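Local coordinates for phosphoglycerate dehydrogenase (Lactobacillus plantarum, PDB 3EVT), which probably oxidises 3-phosphoglycerate to 3-phosphohydroxypyruvate with NAD, as a member of the D-isomer specific 2-hydroxyacid dehydrogenase family, at residues Val85-Ala97 against Phe299-Asp311. Sequence-based numbering, arbitrary orientation.
Sequences VVVANTSGIHADA and FVKDGTLVRNQVD
L305 CD1 packs on V86 CG2 at 3.6 Å and reaches the A88 methyl, while F64 of the neighbouring strand and N295 of helix 284-302 also border this leucine. R307 leaves its backbone with CG anti to N, then bends (chi2 80°), so that NH2 donates to S91 O at 3.1 Å, within the carbonyl plane. D96 lies over one face of the guanidinium as a nearby opposite charge; its salt bridge is to K155. N308 ND2 bridges two backbone carbonyls, N89 O at 3.1 Å, in the amide plane, and S91 O at 3.0 Å, tilted 27° from it. S91 O thus holds two donors. R307 NE also donates to N308 OD1 from above its carbonyl plane, which may help hold the amide's rotation. The N308 carbonyl accepts from N89 N (3.2 Å), and V310 N donates to V87 O at 2.8 Å. These two bonds flank A88 and Q309, a single antiparallel bridge of the non-hydrogen-bonded kind. The extended Q309 side chain brings NE2 against V86 CG1 and onto a water that V87 N and V310 O share. V310 CG2 lies by the N89 amide, which A70 O holds. The C-terminal tail thus reaches toward the interdomain crossing at R307-N308, then doubles back along edge strand 86-88 of what is probably the substrate-binding domain, consistent with the two-domain fold of D-2-hydroxyacid dehydrogenases.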
ATOM      1  N   VAL A  85     -16.936  23.777 -12.614  1.00 51.93           N
ATOM      2  CA  VAL A  85     -16.334  22.598 -13.203  1.00 51.22           C
ATOM      3  C   VAL A  85     -15.158  22.068 -12.384  1.00 50.73           C
ATOM      4  O   VAL A  85     -14.293  22.838 -12.016  1.00 49.37           O
ATOM      5  CB  VAL A  85     -15.919  22.866 -14.635  1.00 51.15           C
ATOM      6  CG1 VAL A  85     -15.269  21.569 -15.209  1.00 49.67           C
ATOM      7  CG2 VAL A  85     -17.178  23.262 -15.421  1.00 50.33           C
ATOM      8  N   VAL A  86     -15.157  20.763 -12.072  1.00 50.58           N
ATOM      9  CA  VAL A  86     -13.963  20.136 -11.456  1.00 49.56           C
ATOM     10  C   VAL A  86     -12.951  19.731 -12.530  1.00 48.69           C
ATOM     11  O   VAL A  86     -13.332  19.336 -13.613  1.00 47.93           O
ATOM     12  CB  VAL A  86     -14.272  18.946 -10.430  1.00 50.03           C
ATOM     13  CG1 VAL A  86     -15.147  19.442  -9.223  1.00 49.57           C
ATOM     14  CG2 VAL A  86     -14.851  17.722 -11.091  1.00 47.84           C
ATOM     15  N   VAL A  87     -11.665  19.888 -12.219  1.00 48.24           N
ATOM     16  CA  VAL A  87     -10.591  19.544 -13.136  1.00 48.27           C
ATOM     17  C   VAL A  87      -9.553  18.654 -12.437  1.00 47.84           C
ATOM     18  O   VAL A  87      -9.242  18.848 -11.263  1.00 47.96           O
ATOM     19  CB  VAL A  87      -9.906  20.821 -13.704  1.00 48.71           C
ATOM     20  CG1 VAL A  87      -8.885  20.454 -14.775  1.00 47.15           C
ATOM     21  CG2 VAL A  87     -10.957  21.762 -14.266  1.00 47.96           C
ATOM     22  N   ALA A  88      -9.038  17.661 -13.163  1.00 47.96           N
ATOM     23  CA  ALA A  88      -7.920  16.832 -12.691  1.00 46.42           C
ATOM     24  C   ALA A  88      -6.904  16.805 -13.807  1.00 45.99           C
ATOM     25  O   ALA A  88      -7.272  17.034 -14.979  1.00 45.69           O
ATOM     26  CB  ALA A  88      -8.356  15.418 -12.357  1.00 46.22           C
ATOM     27  N   ASN A  89      -5.640  16.528 -13.439  1.00 44.96           N
ATOM     28  CA  ASN A  89      -4.547  16.386 -14.387  1.00 44.10           C
ATOM     29  C   ASN A  89      -3.888  15.020 -14.234  1.00 43.98           C
ATOM     30  O   ASN A  89      -4.504  14.095 -13.695  1.00 42.51           O
ATOM     31  CB  ASN A  89      -3.568  17.550 -14.259  1.00 43.72           C
ATOM     32  CG  ASN A  89      -2.781  17.492 -13.005  1.00 45.64           C
ATOM     33  OD1 ASN A  89      -2.919  16.564 -12.208  1.00 43.69           O
ATOM     34  ND2 ASN A  89      -1.936  18.495 -12.802  1.00 47.76           N
ATOM     35  N   THR A  90      -2.662  14.883 -14.750  1.00 43.95           N
ATOM     36  CA  THR A  90      -1.936  13.614 -14.798  1.00 43.42           C
ATOM     37  C   THR A  90      -0.568  13.648 -14.096  1.00 43.46           C
ATOM     38  O   THR A  90       0.376  12.993 -14.549  1.00 43.62           O
ATOM     39  CB  THR A  90      -1.658  13.202 -16.252  1.00 43.71           C
ATOM     40  OG1 THR A  90      -1.231  14.369 -16.969  1.00 45.63           O
ATOM     41  CG2 THR A  90      -2.930  12.590 -16.933  1.00 42.89           C
ATOM     42  N   SER A  91      -0.430  14.388 -13.008  1.00 42.22           N
ATOM     43  CA  SER A  91       0.835  14.315 -12.286  1.00 42.78           C
ATOM     44  C   SER A  91       1.059  13.057 -11.450  1.00 41.90           C
ATOM     45  O   SER A  91       0.148  12.246 -11.236  1.00 40.80           O
ATOM     46  CB  SER A  91       1.087  15.562 -11.437  1.00 43.41           C
ATOM     47  OG  SER A  91      -0.018  15.829 -10.630  1.00 48.29           O
ATOM     48  N   GLY A  92       2.307  12.867 -11.012  1.00 41.73           N
ATOM     49  CA  GLY A  92       2.636  11.797 -10.070  1.00 41.28           C
ATOM     50  C   GLY A  92       2.865  10.405 -10.627  1.00 42.31           C
ATOM     51  O   GLY A  92       3.120   9.451  -9.859  1.00 41.62           O
ATOM     52  N   ILE A  93       2.787  10.262 -11.954  1.00 42.29           N
ATOM     53  CA  ILE A  93       2.822   8.917 -12.551  1.00 42.51           C
ATOM     54  C   ILE A  93       4.133   8.176 -12.323  1.00 42.99           C
ATOM     55  O   ILE A  93       4.140   7.033 -11.812  1.00 43.72           O
ATOM     56  CB  ILE A  93       2.508   8.913 -14.047  1.00 42.41           C
ATOM     57  CG1 ILE A  93       1.104   9.508 -14.295  1.00 40.58           C
ATOM     58  CG2 ILE A  93       2.622   7.439 -14.547  1.00 43.39           C
ATOM     59  CD1 ILE A  93       0.737   9.661 -15.787  1.00 39.23           C
ATOM     60  N   HIS A  94       5.238   8.815 -12.689  1.00 42.98           N
ATOM     61  CA  HIS A  94       6.570   8.237 -12.480  1.00 45.60           C
ATOM     62  C   HIS A  94       6.807   8.049 -10.998  1.00 44.16           C
ATOM     63  O   HIS A  94       7.186   6.996 -10.580  1.00 44.13           O
ATOM     64  CB  HIS A  94       7.704   9.144 -13.014  1.00 46.32           C
ATOM     65  CG  HIS A  94       8.016   8.955 -14.466  1.00 54.35           C
ATOM     66  ND1 HIS A  94       7.733   9.918 -15.433  1.00 60.90           N
ATOM     67  CD2 HIS A  94       8.601   7.922 -15.124  1.00 59.57           C
ATOM     68  CE1 HIS A  94       8.121   9.478 -16.621  1.00 59.75           C
ATOM     69  NE2 HIS A  94       8.637   8.264 -16.464  1.00 59.40           N
ATOM     70  N   ALA A  95       6.602   9.096 -10.217  1.00 45.30           N
ATOM     71  CA  ALA A  95       6.775   8.999  -8.755  1.00 46.63           C
ATOM     72  C   ALA A  95       5.927   7.892  -8.105  1.00 46.72           C
ATOM     73  O   ALA A  95       6.411   7.219  -7.243  1.00 48.02           O
ATOM     74  CB  ALA A  95       6.510  10.331  -8.087  1.00 46.26           C
ATOM     75  N   ASP A  96       4.669   7.713  -8.515  1.00 47.49           N
ATOM     76  CA  ASP A  96       3.850   6.549  -8.105  1.00 46.65           C
ATOM     77  C   ASP A  96       4.476   5.184  -8.393  1.00 44.72           C
ATOM     78  O   ASP A  96       4.459   4.319  -7.510  1.00 45.55           O
ATOM     79  CB  ASP A  96       2.459   6.575  -8.770  1.00 47.67           C
ATOM     80  CG  ASP A  96       1.333   7.056  -7.804  1.00 54.46           C
ATOM     81  OD1 ASP A  96       1.491   8.157  -7.174  1.00 60.13           O
ATOM     82  OD2 ASP A  96       0.273   6.341  -7.694  1.00 60.49           O
ATOM     83  N   ALA A  97       4.999   4.964  -9.601  1.00 41.32           N
ATOM     84  CA  ALA A  97       5.631   3.675  -9.905  1.00 40.46           C
ATOM     85  C   ALA A  97       6.844   3.387  -9.032  1.00 40.04           C
ATOM     86  O   ALA A  97       6.994   2.294  -8.545  1.00 40.37           O
ATOM     87  CB  ALA A  97       6.019   3.545 -11.407  1.00 39.45           C
ATOM     88  N   PHE A 299     -16.673  10.374 -10.143  1.00 51.20           N
ATOM     89  CA  PHE A 299     -17.566  11.408 -10.657  1.00 51.32           C
ATOM     90  C   PHE A 299     -19.008  10.893 -10.917  1.00 52.59           C
ATOM     91  O   PHE A 299     -20.005  11.556 -10.607  1.00 51.76           O
ATOM     92  CB  PHE A 299     -17.016  12.005 -11.965  1.00 50.88           C
ATOM     93  CG  PHE A 299     -17.987  12.917 -12.622  1.00 49.15           C
ATOM     94  CD1 PHE A 299     -18.152  14.216 -12.153  1.00 47.97           C
ATOM     95  CD2 PHE A 299     -18.791  12.461 -13.642  1.00 46.84           C
ATOM     96  CE1 PHE A 299     -19.086  15.053 -12.717  1.00 45.88           C
ATOM     97  CE2 PHE A 299     -19.742  13.296 -14.245  1.00 48.99           C
ATOM     98  CZ  PHE A 299     -19.902  14.597 -13.769  1.00 48.58           C
ATOM     99  N   VAL A 300     -19.106   9.730 -11.538  1.00 53.77           N
ATOM    100  CA  VAL A 300     -20.397   9.153 -11.819  1.00 56.20           C
ATOM    101  C   VAL A 300     -21.088   8.757 -10.491  1.00 57.61           C
ATOM    102  O   VAL A 300     -22.272   9.023 -10.311  1.00 57.72           O
ATOM    103  CB  VAL A 300     -20.265   7.984 -12.812  1.00 56.60           C
ATOM    104  CG1 VAL A 300     -21.463   7.044 -12.711  1.00 58.51           C
ATOM    105  CG2 VAL A 300     -20.095   8.530 -14.239  1.00 54.68           C
ATOM    106  N   LYS A 301     -20.314   8.219  -9.543  1.00 58.98           N
ATOM    107  CA  LYS A 301     -20.808   7.753  -8.229  1.00 59.72           C
ATOM    108  C   LYS A 301     -21.299   8.939  -7.423  1.00 59.97           C
ATOM    109  O   LYS A 301     -22.429   8.954  -6.941  1.00 60.43           O
ATOM    110  CB  LYS A 301     -19.684   7.035  -7.480  1.00 60.01           C
ATOM    111  CG  LYS A 301     -20.013   6.508  -6.095  1.00 64.56           C
ATOM    112  CD  LYS A 301     -18.810   5.741  -5.486  1.00 68.10           C
ATOM    113  CE  LYS A 301     -18.970   5.467  -3.981  1.00 71.34           C
ATOM    114  NZ  LYS A 301     -18.336   6.527  -3.107  1.00 73.28           N
ATOM    115  N   ASP A 302     -20.499   9.982  -7.292  1.00 59.79           N
ATOM    116  CA  ASP A 302     -21.006  11.048  -6.451  1.00 59.52           C
ATOM    117  C   ASP A 302     -20.561  12.438  -6.793  1.00 58.32           C
ATOM    118  O   ASP A 302     -20.653  13.335  -5.959  1.00 58.88           O
ATOM    119  CB  ASP A 302     -20.750  10.739  -4.956  1.00 61.12           C
ATOM    120  CG  ASP A 302     -19.270  10.768  -4.576  1.00 61.63           C
ATOM    121  OD1 ASP A 302     -18.409  11.245  -5.364  1.00 63.48           O
ATOM    122  OD2 ASP A 302     -18.969  10.297  -3.463  1.00 62.89           O
ATOM    123  N   GLY A 303     -20.067  12.636  -8.007  1.00 56.51           N
ATOM    124  CA  GLY A 303     -19.687  13.972  -8.406  1.00 55.09           C
ATOM    125  C   GLY A 303     -18.304  14.403  -7.946  1.00 54.47           C
ATOM    126  O   GLY A 303     -17.859  15.491  -8.281  1.00 55.55           O
ATOM    127  N   THR A 304     -17.585  13.569  -7.211  1.00 52.81           N
ATOM    128  CA  THR A 304     -16.229  13.965  -6.819  1.00 52.27           C
ATOM    129  C   THR A 304     -15.153  13.186  -7.596  1.00 51.28           C
ATOM    130  O   THR A 304     -15.468  12.213  -8.292  1.00 50.05           O
ATOM    131  CB  THR A 304     -16.016  13.764  -5.289  1.00 51.97           C
ATOM    132  OG1 THR A 304     -16.217  12.374  -4.957  1.00 51.23           O
ATOM    133  CG2 THR A 304     -17.032  14.630  -4.536  1.00 52.12           C
ATOM    134  N   LEU A 305     -13.899  13.614  -7.414  1.00 50.28           N
ATOM    135  CA  LEU A 305     -12.726  13.028  -8.050  1.00 49.63           C
ATOM    136  C   LEU A 305     -11.895  12.316  -7.011  1.00 50.25           C
ATOM    137  O   LEU A 305     -11.931  12.688  -5.824  1.00 51.43           O
ATOM    138  CB  LEU A 305     -11.875  14.130  -8.696  1.00 48.58           C
ATOM    139  CG  LEU A 305     -12.659  14.925  -9.729  1.00 46.68           C
ATOM    140  CD1 LEU A 305     -11.766  16.041 -10.345  1.00 41.50           C
ATOM    141  CD2 LEU A 305     -13.228  13.937 -10.774  1.00 42.54           C
ATOM    142  N   VAL A 306     -11.131  11.313  -7.441  1.00 50.00           N
ATOM    143  CA  VAL A 306     -10.252  10.620  -6.537  1.00 49.98           C
ATOM    144  C   VAL A 306      -8.760  10.863  -6.748  1.00 50.10           C
ATOM    145  O   VAL A 306      -7.977  10.558  -5.857  1.00 49.71           O
ATOM    146  CB  VAL A 306     -10.433   9.142  -6.636  1.00 50.33           C
ATOM    147  CG1 VAL A 306     -10.235   8.688  -8.053  1.00 51.19           C
ATOM    148  CG2 VAL A 306      -9.429   8.483  -5.727  1.00 53.02           C
ATOM    149  N   ARG A 307      -8.355  11.369  -7.921  1.00 48.82           N
ATOM    150  CA  ARG A 307      -6.927  11.443  -8.238  1.00 48.87           C
ATOM    151  C   ARG A 307      -6.583  12.775  -8.911  1.00 48.46           C
ATOM    152  O   ARG A 307      -7.219  13.165  -9.874  1.00 48.61           O
ATOM    153  CB  ARG A 307      -6.550  10.270  -9.153  1.00 48.13           C
ATOM    154  CG  ARG A 307      -5.185  10.359  -9.753  1.00 50.85           C
ATOM    155  CD  ARG A 307      -4.093   9.920  -8.745  1.00 52.52           C
ATOM    156  NE  ARG A 307      -2.743  10.083  -9.288  1.00 49.61           N
ATOM    157  CZ  ARG A 307      -2.062   9.133  -9.909  1.00 49.19           C
ATOM    158  NH1 ARG A 307      -2.604   7.919 -10.045  1.00 44.29           N
ATOM    159  NH2 ARG A 307      -0.846   9.394 -10.391  1.00 47.17           N
ATOM    160  N   ASN A 308      -5.576  13.476  -8.414  1.00 48.57           N
ATOM    161  CA  ASN A 308      -5.013  14.643  -9.139  1.00 49.32           C
ATOM    162  C   ASN A 308      -5.955  15.805  -9.340  1.00 49.91           C
ATOM    163  O   ASN A 308      -5.774  16.603 -10.292  1.00 50.02           O
ATOM    164  CB  ASN A 308      -4.440  14.249 -10.507  1.00 47.95           C
ATOM    165  CG  ASN A 308      -3.217  13.360 -10.370  1.00 47.31           C
ATOM    166  OD1 ASN A 308      -2.698  13.238  -9.274  1.00 47.30           O
ATOM    167  ND2 ASN A 308      -2.771  12.720 -11.455  1.00 41.69           N
ATOM    168  N   GLN A 309      -6.939  15.927  -8.466  1.00 50.63           N
ATOM    169  CA  GLN A 309      -7.801  17.103  -8.524  1.00 53.00           C
ATOM    170  C   GLN A 309      -6.995  18.400  -8.416  1.00 53.78           C
ATOM    171  O   GLN A 309      -6.238  18.626  -7.469  1.00 53.88           O
ATOM    172  CB  GLN A 309      -8.988  17.052  -7.549  1.00 52.59           C
ATOM    173  CG  GLN A 309     -10.043  18.135  -7.907  1.00 54.96           C
ATOM    174  CD  GLN A 309     -11.271  18.185  -6.992  1.00 54.26           C
ATOM    175  OE1 GLN A 309     -11.503  17.295  -6.196  1.00 55.08           O
ATOM    176  NE2 GLN A 309     -12.096  19.197  -7.180  1.00 52.34           N
ATOM    177  N   VAL A 310      -7.151  19.223  -9.440  1.00 56.11           N
ATOM    178  CA  VAL A 310      -6.516  20.530  -9.542  1.00 58.37           C
ATOM    179  C   VAL A 310      -7.348  21.589  -8.791  1.00 60.15           C
ATOM    180  O   VAL A 310      -8.537  21.768  -9.036  1.00 60.62           O
ATOM    181  CB  VAL A 310      -6.395  20.935 -11.015  1.00 57.65           C
ATOM    182  CG1 VAL A 310      -5.935  22.354 -11.133  1.00 58.76           C
ATOM    183  CG2 VAL A 310      -5.449  19.986 -11.744  1.00 57.55           C
ATOM    184  N   ASP A 311      -6.727  22.305  -7.876  1.00 62.38           N
ATOM    185  CA  ASP A 311      -7.490  23.266  -7.083  1.00 64.46           C
ATOM    186  C   ASP A 311      -7.828  24.559  -7.848  1.00 64.59           C
ATOM    187  O   ASP A 311      -9.008  24.873  -8.106  1.00 65.32           O
ATOM    188  CB  ASP A 311      -6.719  23.655  -5.837  1.00 64.96           C
ATOM    189  CG  ASP A 311      -7.190  24.967  -5.298  1.00 68.17           C
ATOM    190  OD1 ASP A 311      -8.288  24.958  -4.707  1.00 70.96           O
ATOM    191  OD2 ASP A 311      -6.509  25.998  -5.517  1.00 69.94           O
TER
HETATM  192  O   HOH W   1     -11.077  21.049  -9.430  1.00 49.42           O